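Local atomic coordinates of putative dehydrogenase (Amycolatopsis orientalis, PDB entry 5A9S), a protein that binds NADP and, as an imine reductase, probably uses NADPH to reduce imines to amines. Residues T9-G14 / T32-S37; A120-P125 / V134-G139; K220-T225 / E279-S284. One frame throughout, in Å; residues are numbered along the deposited sequence.

Contact 1: T9-G14 / T32-S37; sequences TVAGLG and TVWNRS. With NAP (NADP nicotinamide-adenine-dinucleotide phosphate), chain D.
The first beta-alpha-beta unit of the Rossmann fold sets Val-10 and Gly-12 of strand 8-11 and its loop beside Thr-32 and Trp-34 of the parallel strand 31-34. Helix 15-26 makes the crossover. Val-10 N donates to Thr-32 O at 2.9 Å. Trp-34 N donates back to Val-10 O at 2.9 Å. Just past the strand, Gly-12 N reaches Trp-34 O at 2.9 Å in an almost straight bond (179°). On the face that carries Thr-9, Ala-11 CB meets Trp-34 CE3 at 3.9 Å, coming obliquely to the ring. With CG anti to the backbone N (chi1 177°), the Trp-34 ring extends along this face beside Ala-11, where it also meets helix 55-60. Towards helix 15-26, the side chain of Leu-13 crosses that of Val-33 at about a right angle, with Leu-13 CD1 3.8 Å from Val-33 CB.

Gly-12 and Gly-14 fit the glycine-rich GxGxxG turn. At the Gly-12 backbone angles a CB would press on the preceding carbonyl O. At Gly-14 it would run into O2N of the NADP diphosphate. Leu-13 N and Gly-14 N each give a weak hydrogen bond to O3B of the adenosine ribose. Beyond strand 31-34, Arg-36 lays one guanidinium face over the adenine, and Arg-36 NH2 bonds to O2X of the 2'-phosphate at 2.6 Å. Ser-37 N and Ser-37 OG grip O1X, each at 2.6 Å, and Arg-36 NE adds a weak bond to the same oxygen. Lys-40 also bonds to the cofactor. The charges of Arg-36 and Lys-40 probably offset much of the 2'-phosphate charge, consistent with a preference for NADP over NAD.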
loop_
_atom_site.group_PDB
_atom_site.type_symbol
_atom_site.label_atom_id
_atom_site.label_comp_id
_atom_site.label_asym_id
_atom_site.label_seq_id
_atom_site.Cartn_x
_atom_site.Cartn_y
_atom_site.Cartn_z
ATOM N N THR A 9 1.617 28.530 -23.220
ATOM C CA THR A 9 0.274 28.237 -23.616
ATOM C C THR A 9 -0.188 26.914 -22.963
ATOM O O THR A 9 0.530 25.928 -22.996
ATOM C CB THR A 9 0.197 28.055 -25.112
ATOM O OG1 THR A 9 0.511 29.279 -25.775
ATOM C CG2 THR A 9 -1.201 27.576 -25.514
ATOM N N VAL A 10 -1.381 26.924 -22.397
ATOM C CA VAL A 10 -2.037 25.752 -21.893
ATOM C C VAL A 10 -3.230 25.439 -22.806
ATOM O O VAL A 10 -4.153 26.291 -22.965
ATOM C CB VAL A 10 -2.530 25.966 -20.462
ATOM C CG1 VAL A 10 -3.280 24.747 -19.977
ATOM C CG2 VAL A 10 -1.344 26.290 -19.536
ATOM N N ALA A 11 -3.188 24.256 -23.409
ATOM C CA ALA A 11 -4.292 23.696 -24.209
ATOM C C ALA A 11 -5.023 22.598 -23.444
ATOM O O ALA A 11 -4.474 21.524 -23.208
ATOM C CB ALA A 11 -3.750 23.142 -25.509
ATOM N N GLY A 12 -6.277 22.882 -23.104
ATOM C CA GLY A 12 -7.131 22.004 -22.356
ATOM C C GLY A 12 -7.411 22.652 -21.004
ATOM O O GLY A 12 -6.504 22.809 -20.218
ATOM N N LEU A 13 -8.665 22.989 -20.708
ATOM C CA LEU A 13 -9.062 23.726 -19.503
ATOM C C LEU A 13 -10.135 22.973 -18.722
ATOM O O LEU A 13 -10.987 23.578 -18.041
ATOM C CB LEU A 13 -9.523 25.149 -19.821
ATOM C CG LEU A 13 -8.494 26.074 -20.427
ATOM C CD1 LEU A 13 -9.094 27.453 -20.689
ATOM C CD2 LEU A 13 -7.279 26.221 -19.527
ATOM N N GLY A 14 -10.050 21.655 -18.741
ATOM C CA GLY A 14 -10.732 20.845 -17.726
ATOM C C GLY A 14 -10.201 21.153 -16.331
ATOM O O GLY A 14 -9.401 22.075 -16.143
ATOM N N THR A 32 -1.254 32.010 -22.164
ATOM C CA THR A 32 -2.338 31.961 -23.119
ATOM C C THR A 32 -3.046 30.641 -22.928
ATOM O O THR A 32 -2.403 29.616 -22.893
ATOM C CB THR A 32 -1.779 32.033 -24.548
ATOM O OG1 THR A 32 -1.105 33.279 -24.679
ATOM C CG2 THR A 32 -2.882 31.925 -25.589
ATOM N N VAL A 33 -4.376 30.685 -22.838
ATOM C CA VAL A 33 -5.160 29.503 -22.663
ATOM C C VAL A 33 -6.021 29.165 -23.868
ATOM O O VAL A 33 -6.479 30.053 -24.604
ATOM C CB VAL A 33 -6.019 29.555 -21.375
ATOM C CG1 VAL A 33 -5.096 29.655 -20.169
ATOM C CG2 VAL A 33 -7.039 30.703 -21.399
ATOM N N TRP A 34 -6.288 27.881 -24.051
ATOM C CA TRP A 34 -7.165 27.435 -25.104
ATOM C C TRP A 34 -7.919 26.234 -24.640
ATOM O O TRP A 34 -7.383 25.411 -23.951
ATOM C CB TRP A 34 -6.374 27.058 -26.343
ATOM C CG TRP A 34 -7.237 26.483 -27.518
ATOM C CD1 TRP A 34 -7.848 27.192 -28.489
ATOM C CD2 TRP A 34 -7.567 25.103 -27.772
ATOM N NE1 TRP A 34 -8.508 26.372 -29.346
ATOM C CE2 TRP A 34 -8.351 25.078 -28.948
ATOM C CE3 TRP A 34 -7.266 23.896 -27.139
ATOM C CZ2 TRP A 34 -8.857 23.893 -29.506
ATOM C CZ3 TRP A 34 -7.776 22.682 -27.710
ATOM C CH2 TRP A 34 -8.541 22.708 -28.895
ATOM N N ASN A 35 -9.178 26.158 -25.017
ATOM C CA ASN A 35 -10.010 24.966 -24.845
ATOM C C ASN A 35 -10.954 24.829 -26.043
ATOM O O ASN A 35 -11.369 25.841 -26.606
ATOM C CB ASN A 35 -10.814 25.119 -23.548
ATOM C CG ASN A 35 -11.534 23.831 -23.097
ATOM O OD1 ASN A 35 -12.778 23.779 -23.025
ATOM N ND2 ASN A 35 -10.781 22.808 -22.811
ATOM N N ARG A 36 -11.355 23.605 -26.387
ATOM C CA ARG A 36 -12.363 23.435 -27.456
ATOM C C ARG A 36 -13.708 24.080 -27.097
ATOM O O ARG A 36 -14.202 24.961 -27.818
ATOM C CB ARG A 36 -12.508 21.961 -27.831
ATOM C CG ARG A 36 -13.548 21.669 -28.906
ATOM C CD ARG A 36 -13.919 20.200 -28.992
ATOM N NE ARG A 36 -14.207 19.645 -27.667
ATOM C CZ ARG A 36 -14.336 18.354 -27.392
ATOM N NH1 ARG A 36 -14.241 17.428 -28.344
ATOM N NH2 ARG A 36 -14.545 17.982 -26.132
ATOM N N SER A 37 -14.307 23.660 -25.991
ATOM C CA SER A 37 -15.539 24.250 -25.545
ATOM C C SER A 37 -15.270 25.642 -24.957
ATOM O O SER A 37 -14.436 25.760 -24.048
ATOM C CB SER A 37 -16.193 23.405 -24.468
ATOM O OG SER A 37 -16.371 22.112 -24.971
HETATM P PA NAP D . -10.496 15.365 -18.613
HETATM O O1A NAP D . -11.970 15.018 -18.799
HETATM O O2A NAP D . -9.530 14.189 -18.568
HETATM O O5B NAP D . -10.135 16.335 -19.848
HETATM C C5B NAP D . -10.981 17.436 -20.144
HETATM C C4B NAP D . -10.254 18.342 -21.107
HETATM O O4B NAP D . -9.907 17.625 -22.303
HETATM C C3B NAP D . -11.162 19.477 -21.528
HETATM O O3B NAP D . -10.374 20.644 -21.696
HETATM C C2B NAP D . -11.696 18.997 -22.849
HETATM O O2B NAP D . -12.196 20.021 -23.716
HETATM C C1B NAP D . -10.478 18.304 -23.423
HETATM N N9A NAP D . -10.901 17.449 -24.551
HETATM C C8A NAP D . -11.624 16.316 -24.505
HETATM N N7A NAP D . -11.838 15.816 -25.741
HETATM C C5A NAP D . -11.250 16.665 -26.595
HETATM C C6A NAP D . -11.087 16.751 -28.058
HETATM N N6A NAP D . -11.632 15.786 -28.830
HETATM N N1A NAP D . -10.388 17.803 -28.552
HETATM C C2A NAP D . -9.857 18.758 -27.770
HETATM N N3A NAP D . -9.966 18.732 -26.431
HETATM C C4A NAP D . -10.631 17.739 -25.807
HETATM O O3 NAP D . -10.306 16.463 -17.393
HETATM P PN NAP D . -8.973 17.204 -16.778
HETATM O O1N NAP D . -9.103 17.248 -15.276
HETATM O O2N NAP D . -8.495 18.457 -17.536
HETATM O O5D NAP D . -7.860 16.071 -17.005
HETATM C C5D NAP D . -6.802 16.108 -17.950
HETATM C C4D NAP D . -5.937 14.879 -17.658
HETATM O O4D NAP D . -5.032 14.994 -16.546
HETATM C C3D NAP D . -6.797 13.631 -17.332
HETATM O O3D NAP D . -7.256 12.896 -18.472
HETATM C C2D NAP D . -5.976 12.773 -16.405
HETATM O O2D NAP D . -5.545 11.579 -17.030
HETATM C C1D NAP D . -4.825 13.685 -15.942
HETATM N N1N NAP D . -4.838 13.659 -14.458
HETATM C C2N NAP D . -5.985 13.997 -13.790
HETATM C C3N NAP D . -6.065 13.967 -12.387
HETATM C C7N NAP D . -7.337 14.360 -11.694
HETATM O O7N NAP D . -7.593 13.799 -10.621
HETATM N N7N NAP D . -8.140 15.299 -12.234
HETATM C C4N NAP D . -4.941 13.571 -11.641
HETATM C C5N NAP D . -3.787 13.212 -12.332
HETATM C C6N NAP D . -3.750 13.255 -13.748
HETATM P P2B NAP D . -13.739 20.467 -23.589
HETATM O O1X NAP D . -13.943 21.316 -24.825
HETATM O O2X NAP D . -14.507 19.183 -23.789
HETATM O O3X NAP D . -13.796 21.120 -22.187
#

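Contact 2: A120-P125 / V134-G139; sequences AIMVPP and VFLYSG. With NAP (NADP nicotinamide-adenine-dinucleotide phosphate), chain D.
Ile-121 lies over one face of the Phe-135 ring in a CH-pi contact. Its CG1 is 3.9 Å from the centroid of the Phe-135 ring, 26° off the ring normal. CG1 is anti to the carbonyl carbon (chi1 -60°), and CG2 also reaches the ring, 3.8 Å from Phe-135 CE1. Helix 15-26 packs here too, with Met-16 on Ile-121 and Leu-20 on Phe-135. With an alanine in place of Phe-135 the ring face under Ile-121 is gone, which is likely to open a gap and let the Ile-121 branches shift.

The strands are antiparallel. Ala-120 and Leu-136 form a hydrogen-bonded pair, with Ala-120 N to Leu-136 O at 2.7 Å and Leu-136 N to Ala-120 O at 2.9 Å. Met-122 N then bonds to Val-134 O at 3.0 Å. On the sheet face of Ala-120, the bent Met-122 chain crosses Leu-136, with Met-122 CG 3.8 Å from Leu-136 CG. Helix 166-193 touches both of these side chains.

At the end of the strand and just beyond it, the backbone passes the nicotinamide. Ile-121 O is 3.2 Å from NADP C5N, and Val-123 O is 3.5 Å from C4N, the carbon that gives up the hydride in NADPH. The pairing probably helps to hold the strand end and the loop after it, whose carbonyl oxygens lie close to the ring and could help to polarise it.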
loop_
_atom_site.group_PDB
_atom_site.type_symbol
_atom_site.label_atom_id
_atom_site.label_comp_id
_atom_site.label_asym_id
_atom_site.label_seq_id
_atom_site.Cartn_x
_atom_site.Cartn_y
_atom_site.Cartn_z
ATOM N N ALA A 120 3.475 12.866 -16.410
ATOM C CA ALA A 120 2.403 12.246 -15.691
ATOM C C ALA A 120 2.208 13.025 -14.416
ATOM O O ALA A 120 3.153 13.226 -13.643
ATOM C CB ALA A 120 2.730 10.808 -15.352
ATOM N N ILE A 121 0.970 13.452 -14.185
ATOM C CA ILE A 121 0.669 14.310 -13.052
ATOM C C ILE A 121 0.286 13.380 -11.906
ATOM O O ILE A 121 -0.638 12.590 -12.035
ATOM C CB ILE A 121 -0.489 15.261 -13.348
ATOM C CG1 ILE A 121 -0.131 16.145 -14.547
ATOM C CG2 ILE A 121 -0.776 16.109 -12.128
ATOM C CD1 ILE A 121 -1.299 16.899 -15.089
ATOM N N MET A 122 1.003 13.461 -10.787
ATOM C CA MET A 122 0.814 12.459 -9.735
ATOM C C MET A 122 -0.065 12.932 -8.565
ATOM O O MET A 122 -0.088 12.279 -7.528
ATOM C CB MET A 122 2.191 12.000 -9.242
ATOM C CG MET A 122 3.106 11.500 -10.379
ATOM S SD MET A 122 2.373 10.194 -11.409
ATOM C CE MET A 122 2.219 8.895 -10.159
ATOM N N VAL A 123 -0.779 14.038 -8.730
ATOM C CA VAL A 123 -1.615 14.594 -7.679
ATOM C C VAL A 123 -2.883 15.117 -8.294
ATOM O O VAL A 123 -2.921 15.355 -9.474
ATOM C CB VAL A 123 -0.904 15.752 -6.931
ATOM C CG1 VAL A 123 0.330 15.265 -6.187
ATOM C CG2 VAL A 123 -0.534 16.900 -7.881
ATOM N N PRO A 124 -3.927 15.324 -7.480
ATOM C CA PRO A 124 -5.108 15.940 -8.035
ATOM C C PRO A 124 -4.949 17.442 -8.308
ATOM O O PRO A 124 -3.968 18.086 -7.867
ATOM C CB PRO A 124 -6.181 15.641 -6.985
ATOM C CG PRO A 124 -5.440 15.529 -5.693
ATOM C CD PRO A 124 -4.074 14.989 -6.039
ATOM N N PRO A 125 -5.865 18.010 -9.126
ATOM C CA PRO A 125 -5.796 19.398 -9.607
ATOM C C PRO A 125 -5.573 20.388 -8.504
ATOM O O PRO A 125 -4.730 21.254 -8.633
ATOM C CB PRO A 125 -7.187 19.612 -10.218
ATOM C CG PRO A 125 -7.534 18.271 -10.781
ATOM C CD PRO A 125 -6.947 17.271 -9.816
ATOM N N VAL A 134 4.004 16.475 -7.468
ATOM C CA VAL A 134 5.049 15.781 -8.188
ATOM C C VAL A 134 4.515 15.429 -9.579
ATOM O O VAL A 134 3.385 14.975 -9.709
ATOM C CB VAL A 134 5.512 14.486 -7.466
ATOM C CG1 VAL A 134 6.505 13.711 -8.321
ATOM C CG2 VAL A 134 6.165 14.805 -6.112
ATOM N N PHE A 135 5.363 15.671 -10.581
ATOM C CA PHE A 135 5.098 15.357 -11.969
ATOM C C PHE A 135 6.294 14.511 -12.435
ATOM O O PHE A 135 7.443 14.887 -12.221
ATOM C CB PHE A 135 5.068 16.621 -12.836
ATOM C CG PHE A 135 3.805 17.414 -12.781
ATOM C CD1 PHE A 135 3.174 17.743 -11.589
ATOM C CD2 PHE A 135 3.300 17.972 -13.969
ATOM C CE1 PHE A 135 2.037 18.546 -11.557
ATOM C CE2 PHE A 135 2.187 18.807 -13.934
ATOM C CZ PHE A 135 1.544 19.070 -12.723
ATOM N N LEU A 136 5.996 13.427 -13.112
ATOM C CA LEU A 136 7.004 12.567 -13.753
ATOM C C LEU A 136 7.129 12.941 -15.235
ATOM O O LEU A 136 6.122 13.117 -15.887
ATOM C CB LEU A 136 6.568 11.115 -13.665
ATOM C CG LEU A 136 6.284 10.550 -12.265
ATOM C CD1 LEU A 136 6.072 9.089 -12.352
ATOM C CD2 LEU A 136 7.378 10.870 -11.271
ATOM N N TYR A 137 8.362 13.075 -15.729
ATOM C CA TYR A 137 8.633 13.435 -17.090
ATOM C C TYR A 137 9.531 12.414 -17.755
ATOM O O TYR A 137 10.428 11.819 -17.133
ATOM C CB TYR A 137 9.336 14.819 -17.178
ATOM C CG TYR A 137 8.464 15.943 -16.736
ATOM C CD1 TYR A 137 7.501 16.464 -17.595
ATOM C CD2 TYR A 137 8.521 16.435 -15.429
ATOM C CE1 TYR A 137 6.646 17.460 -17.179
ATOM C CE2 TYR A 137 7.716 17.477 -15.013
ATOM C CZ TYR A 137 6.773 17.994 -15.896
ATOM O OH TYR A 137 5.922 18.978 -15.530
ATOM N N SER A 138 9.317 12.263 -19.059
ATOM C CA SER A 138 10.188 11.554 -19.926
ATOM C C SER A 138 10.247 12.224 -21.302
ATOM O O SER A 138 9.249 12.778 -21.786
ATOM C CB SER A 138 9.785 10.063 -20.027
ATOM O OG SER A 138 8.490 9.798 -20.505
ATOM N N GLY A 139 11.418 12.161 -21.920
ATOM C CA GLY A 139 11.680 12.809 -23.218
ATOM C C GLY A 139 13.050 13.469 -23.194
ATOM O O GLY A 139 13.777 13.352 -22.218
HETATM P PA NAP D . -10.496 15.365 -18.613
HETATM O O1A NAP D . -11.970 15.018 -18.799
HETATM O O2A NAP D . -9.530 14.189 -18.568
HETATM O O5B NAP D . -10.135 16.335 -19.848
HETATM C C5B NAP D . -10.981 17.436 -20.144
HETATM C C4B NAP D . -10.254 18.342 -21.107
HETATM O O4B NAP D . -9.907 17.625 -22.303
HETATM C C3B NAP D . -11.162 19.477 -21.528
HETATM O O3B NAP D . -10.374 20.644 -21.696
HETATM C C2B NAP D . -11.696 18.997 -22.849
HETATM O O2B NAP D . -12.196 20.021 -23.716
HETATM C C1B NAP D . -10.478 18.304 -23.423
HETATM N N9A NAP D . -10.901 17.449 -24.551
HETATM C C8A NAP D . -11.624 16.316 -24.505
HETATM N N7A NAP D . -11.838 15.816 -25.741
HETATM C C5A NAP D . -11.250 16.665 -26.595
HETATM C C6A NAP D . -11.087 16.751 -28.058
HETATM N N6A NAP D . -11.632 15.786 -28.830
HETATM N N1A NAP D . -10.388 17.803 -28.552
HETATM C C2A NAP D . -9.857 18.758 -27.770
HETATM N N3A NAP D . -9.966 18.732 -26.431
HETATM C C4A NAP D . -10.631 17.739 -25.807
HETATM O O3 NAP D . -10.306 16.463 -17.393
HETATM P PN NAP D . -8.973 17.204 -16.778
HETATM O O1N NAP D . -9.103 17.248 -15.276
HETATM O O2N NAP D . -8.495 18.457 -17.536
HETATM O O5D NAP D . -7.860 16.071 -17.005
HETATM C C5D NAP D . -6.802 16.108 -17.950
HETATM C C4D NAP D . -5.937 14.879 -17.658
HETATM O O4D NAP D . -5.032 14.994 -16.546
HETATM C C3D NAP D . -6.797 13.631 -17.332
HETATM O O3D NAP D . -7.256 12.896 -18.472
HETATM C C2D NAP D . -5.976 12.773 -16.405
HETATM O O2D NAP D . -5.545 11.579 -17.030
HETATM C C1D NAP D . -4.825 13.685 -15.942
HETATM N N1N NAP D . -4.838 13.659 -14.458
HETATM C C2N NAP D . -5.985 13.997 -13.790
HETATM C C3N NAP D . -6.065 13.967 -12.387
HETATM C C7N NAP D . -7.337 14.360 -11.694
HETATM O O7N NAP D . -7.593 13.799 -10.621
HETATM N N7N NAP D . -8.140 15.299 -12.234
HETATM C C4N NAP D . -4.941 13.571 -11.641
HETATM C C5N NAP D . -3.787 13.212 -12.332
HETATM C C6N NAP D . -3.750 13.255 -13.748
HETATM P P2B NAP D . -13.739 20.467 -23.589
HETATM O O1X NAP D . -13.943 21.316 -24.825
HETATM O O2X NAP D . -14.507 19.183 -23.789
HETATM O O3X NAP D . -13.796 21.120 -22.187
#

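Contact 3: K220-T225 / E279-S284; sequences KAEAPT and ESSYYS. With CA (calcium ion), chain C.
Helix 199-222 ends at Glu-222, whose CA comes within 5.8 Å of the Tyr-283 CA in the loop after helix 260-277, and Ala-223 is the first residue to leave helical geometry. The Glu-222 chain bends at chi2 (-70°) and brings its carboxylate to the loop backbone. Tyr-283 N bonds to Glu-222 OE1 at 3.2 Å, from above the carboxylate plane. Ser-281 OG donates to the same oxygen, at a modelled length too short to be trusted. Glu-222 OE2 accepts from a water at 2.6 Å. That water in turn accepts from Tyr-282 N at 2.8 Å. OE2 also takes a bond from Ala-235 N.

Pro-224 CD sits over the centre of the Tyr-283 ring, 3.6 Å from the ring centroid and 6° off the normal, a CH-pi contact. The Tyr-282 hydroxyl turns to a polar side chain of a neighbouring subunit.

A calcium ion is bound by Lys-220 O and Ala-221 O, each at 2.5 Å, and by Ala-223 O at 2.3 Å. Ile-226 O and a water add ligands. Backbone carbonyls hold the metal, while the carboxylate of Glu-222 turns away from it to accept bonds from the loop.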
loop_
_atom_site.group_PDB
_atom_site.type_symbol
_atom_site.label_atom_id
_atom_site.label_comp_id
_atom_site.label_asym_id
_atom_site.label_seq_id
_atom_site.Cartn_x
_atom_site.Cartn_y
_atom_site.Cartn_z
ATOM N N LYS A 220 10.311 -4.101 0.284
ATOM C CA LYS A 220 11.786 -3.987 0.144
ATOM C C LYS A 220 12.544 -5.260 0.524
ATOM O O LYS A 220 13.481 -5.600 -0.154
ATOM C CB LYS A 220 12.343 -2.838 0.948
ATOM C CG LYS A 220 12.049 -1.486 0.344
ATOM C CD LYS A 220 12.548 -0.468 1.352
ATOM C CE LYS A 220 12.696 0.906 0.845
ATOM N NZ LYS A 220 12.842 1.813 2.018
ATOM N N ALA A 221 12.103 -5.974 1.573
ATOM C CA ALA A 221 12.691 -7.250 1.946
ATOM C C ALA A 221 12.463 -8.256 0.801
ATOM O O ALA A 221 13.389 -8.931 0.375
ATOM C CB ALA A 221 12.070 -7.796 3.235
ATOM N N GLU A 222 11.252 -8.361 0.265
ATOM C CA GLU A 222 11.038 -9.351 -0.801
ATOM C C GLU A 222 11.789 -9.000 -2.105
ATOM O O GLU A 222 12.066 -9.877 -2.895
ATOM C CB GLU A 222 9.540 -9.523 -1.075
ATOM C CG GLU A 222 8.769 -10.309 0.002
ATOM C CD GLU A 222 9.105 -11.794 0.050
ATOM O OE1 GLU A 222 9.431 -12.441 -1.020
ATOM O OE2 GLU A 222 9.065 -12.315 1.203
ATOM N N ALA A 223 12.039 -7.710 -2.369
ATOM C CA ALA A 223 12.591 -7.282 -3.676
ATOM C C ALA A 223 14.003 -7.864 -3.776
ATOM O O ALA A 223 14.828 -7.566 -2.930
ATOM C CB ALA A 223 12.624 -5.771 -3.794
ATOM N N PRO A 224 14.261 -8.727 -4.773
ATOM C CA PRO A 224 15.547 -9.393 -4.790
ATOM C C PRO A 224 16.747 -8.430 -4.880
ATOM O O PRO A 224 17.828 -8.777 -4.466
ATOM C CB PRO A 224 15.438 -10.355 -5.977
ATOM C CG PRO A 224 14.335 -9.838 -6.825
ATOM C CD PRO A 224 13.375 -9.165 -5.880
ATOM N N THR A 225 16.582 -7.215 -5.384
ATOM C CA THR A 225 17.736 -6.321 -5.541
ATOM C C THR A 225 17.791 -5.214 -4.541
ATOM O O THR A 225 18.491 -4.272 -4.770
ATOM C CB THR A 225 17.788 -5.719 -6.956
ATOM O OG1 THR A 225 16.567 -5.030 -7.219
ATOM C CG2 THR A 225 18.006 -6.824 -7.974
ATOM N N GLU A 279 7.099 -23.002 -1.451
ATOM C CA GLU A 279 8.424 -22.980 -0.794
ATOM C C GLU A 279 9.337 -21.875 -1.386
ATOM O O GLU A 279 10.286 -21.467 -0.717
ATOM C CB GLU A 279 9.137 -24.365 -0.801
ATOM N N SER A 280 9.023 -21.320 -2.571
ATOM C CA SER A 280 9.776 -20.157 -3.067
ATOM C C SER A 280 9.325 -18.903 -2.337
ATOM O O SER A 280 8.394 -18.886 -1.511
ATOM C CB SER A 280 9.731 -19.957 -4.588
ATOM O OG SER A 280 9.982 -21.156 -5.290
ATOM N N SER A 281 10.024 -17.834 -2.620
ATOM C CA SER A 281 9.720 -16.573 -1.991
ATOM C C SER A 281 8.361 -16.003 -2.509
ATOM O O SER A 281 7.913 -16.372 -3.594
ATOM C CB SER A 281 10.828 -15.602 -2.333
ATOM O OG SER A 281 10.676 -14.468 -1.518
ATOM N N TYR A 282 7.729 -15.133 -1.723
ATOM C CA TYR A 282 6.468 -14.446 -2.106
ATOM C C TYR A 282 6.672 -13.732 -3.451
ATOM O O TYR A 282 5.821 -13.784 -4.307
ATOM C CB TYR A 282 5.996 -13.405 -1.043
ATOM C CG TYR A 282 4.517 -13.011 -1.275
ATOM C CD1 TYR A 282 4.157 -12.063 -2.216
ATOM C CD2 TYR A 282 3.502 -13.587 -0.542
ATOM C CE1 TYR A 282 2.831 -11.762 -2.484
ATOM C CE2 TYR A 282 2.176 -13.296 -0.783
ATOM C CZ TYR A 282 1.845 -12.365 -1.743
ATOM O OH TYR A 282 0.546 -12.048 -1.947
ATOM N N TYR A 283 7.832 -13.133 -3.645
ATOM C CA TYR A 283 8.096 -12.271 -4.815
ATOM C C TYR A 283 7.918 -13.029 -6.081
ATOM O O TYR A 283 7.488 -12.450 -7.091
ATOM C CB TYR A 283 9.503 -11.672 -4.777
ATOM C CG TYR A 283 9.672 -10.448 -5.655
ATOM C CD1 TYR A 283 10.054 -10.573 -6.998
ATOM C CD2 TYR A 283 9.502 -9.174 -5.125
ATOM C CE1 TYR A 283 10.225 -9.462 -7.800
ATOM C CE2 TYR A 283 9.693 -8.055 -5.915
ATOM C CZ TYR A 283 10.049 -8.220 -7.249
ATOM O OH TYR A 283 10.171 -7.129 -8.008
ATOM N N SER A 284 8.151 -14.344 -6.030
ATOM C CA SER A 284 8.000 -15.190 -7.210
ATOM C C SER A 284 6.580 -15.289 -7.780
ATOM O O SER A 284 6.400 -15.633 -8.956
ATOM C CB SER A 284 8.621 -16.572 -6.973
ATOM O OG SER A 284 7.867 -17.330 -6.059
HETATM CA CA CA C . 15.101 -7.382 -0.640
HETATM O O HOH W 1 8.806 -14.858 0.840
HETATM O O HOH W 2 16.435 -9.575 -0.553
#

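In the fold
Contacts 1 and 2 lie in one sheet of the NADP-binding domain and are buried, with no exposed residue touching. Contact 1 pairs parallel strands. Contact 2 pairs antiparallel ones, nearer the centre of the folded chain. Their centres are about 18 Å apart and they do not touch, yet both meet the same cofactor. Contact 1 takes the adenosine end with polar and charged groups, contact 2 the nicotinamide with carbonyls and apolar atoms. Contact 3 lies in the helical C-terminal part, its centre about 46 Å from that of contact 1. It is mostly buried, with exposed Pro-224 and Ser-281 at its margin. It ties a helix end to a loop through a carboxylate, a water and an aromatic ring.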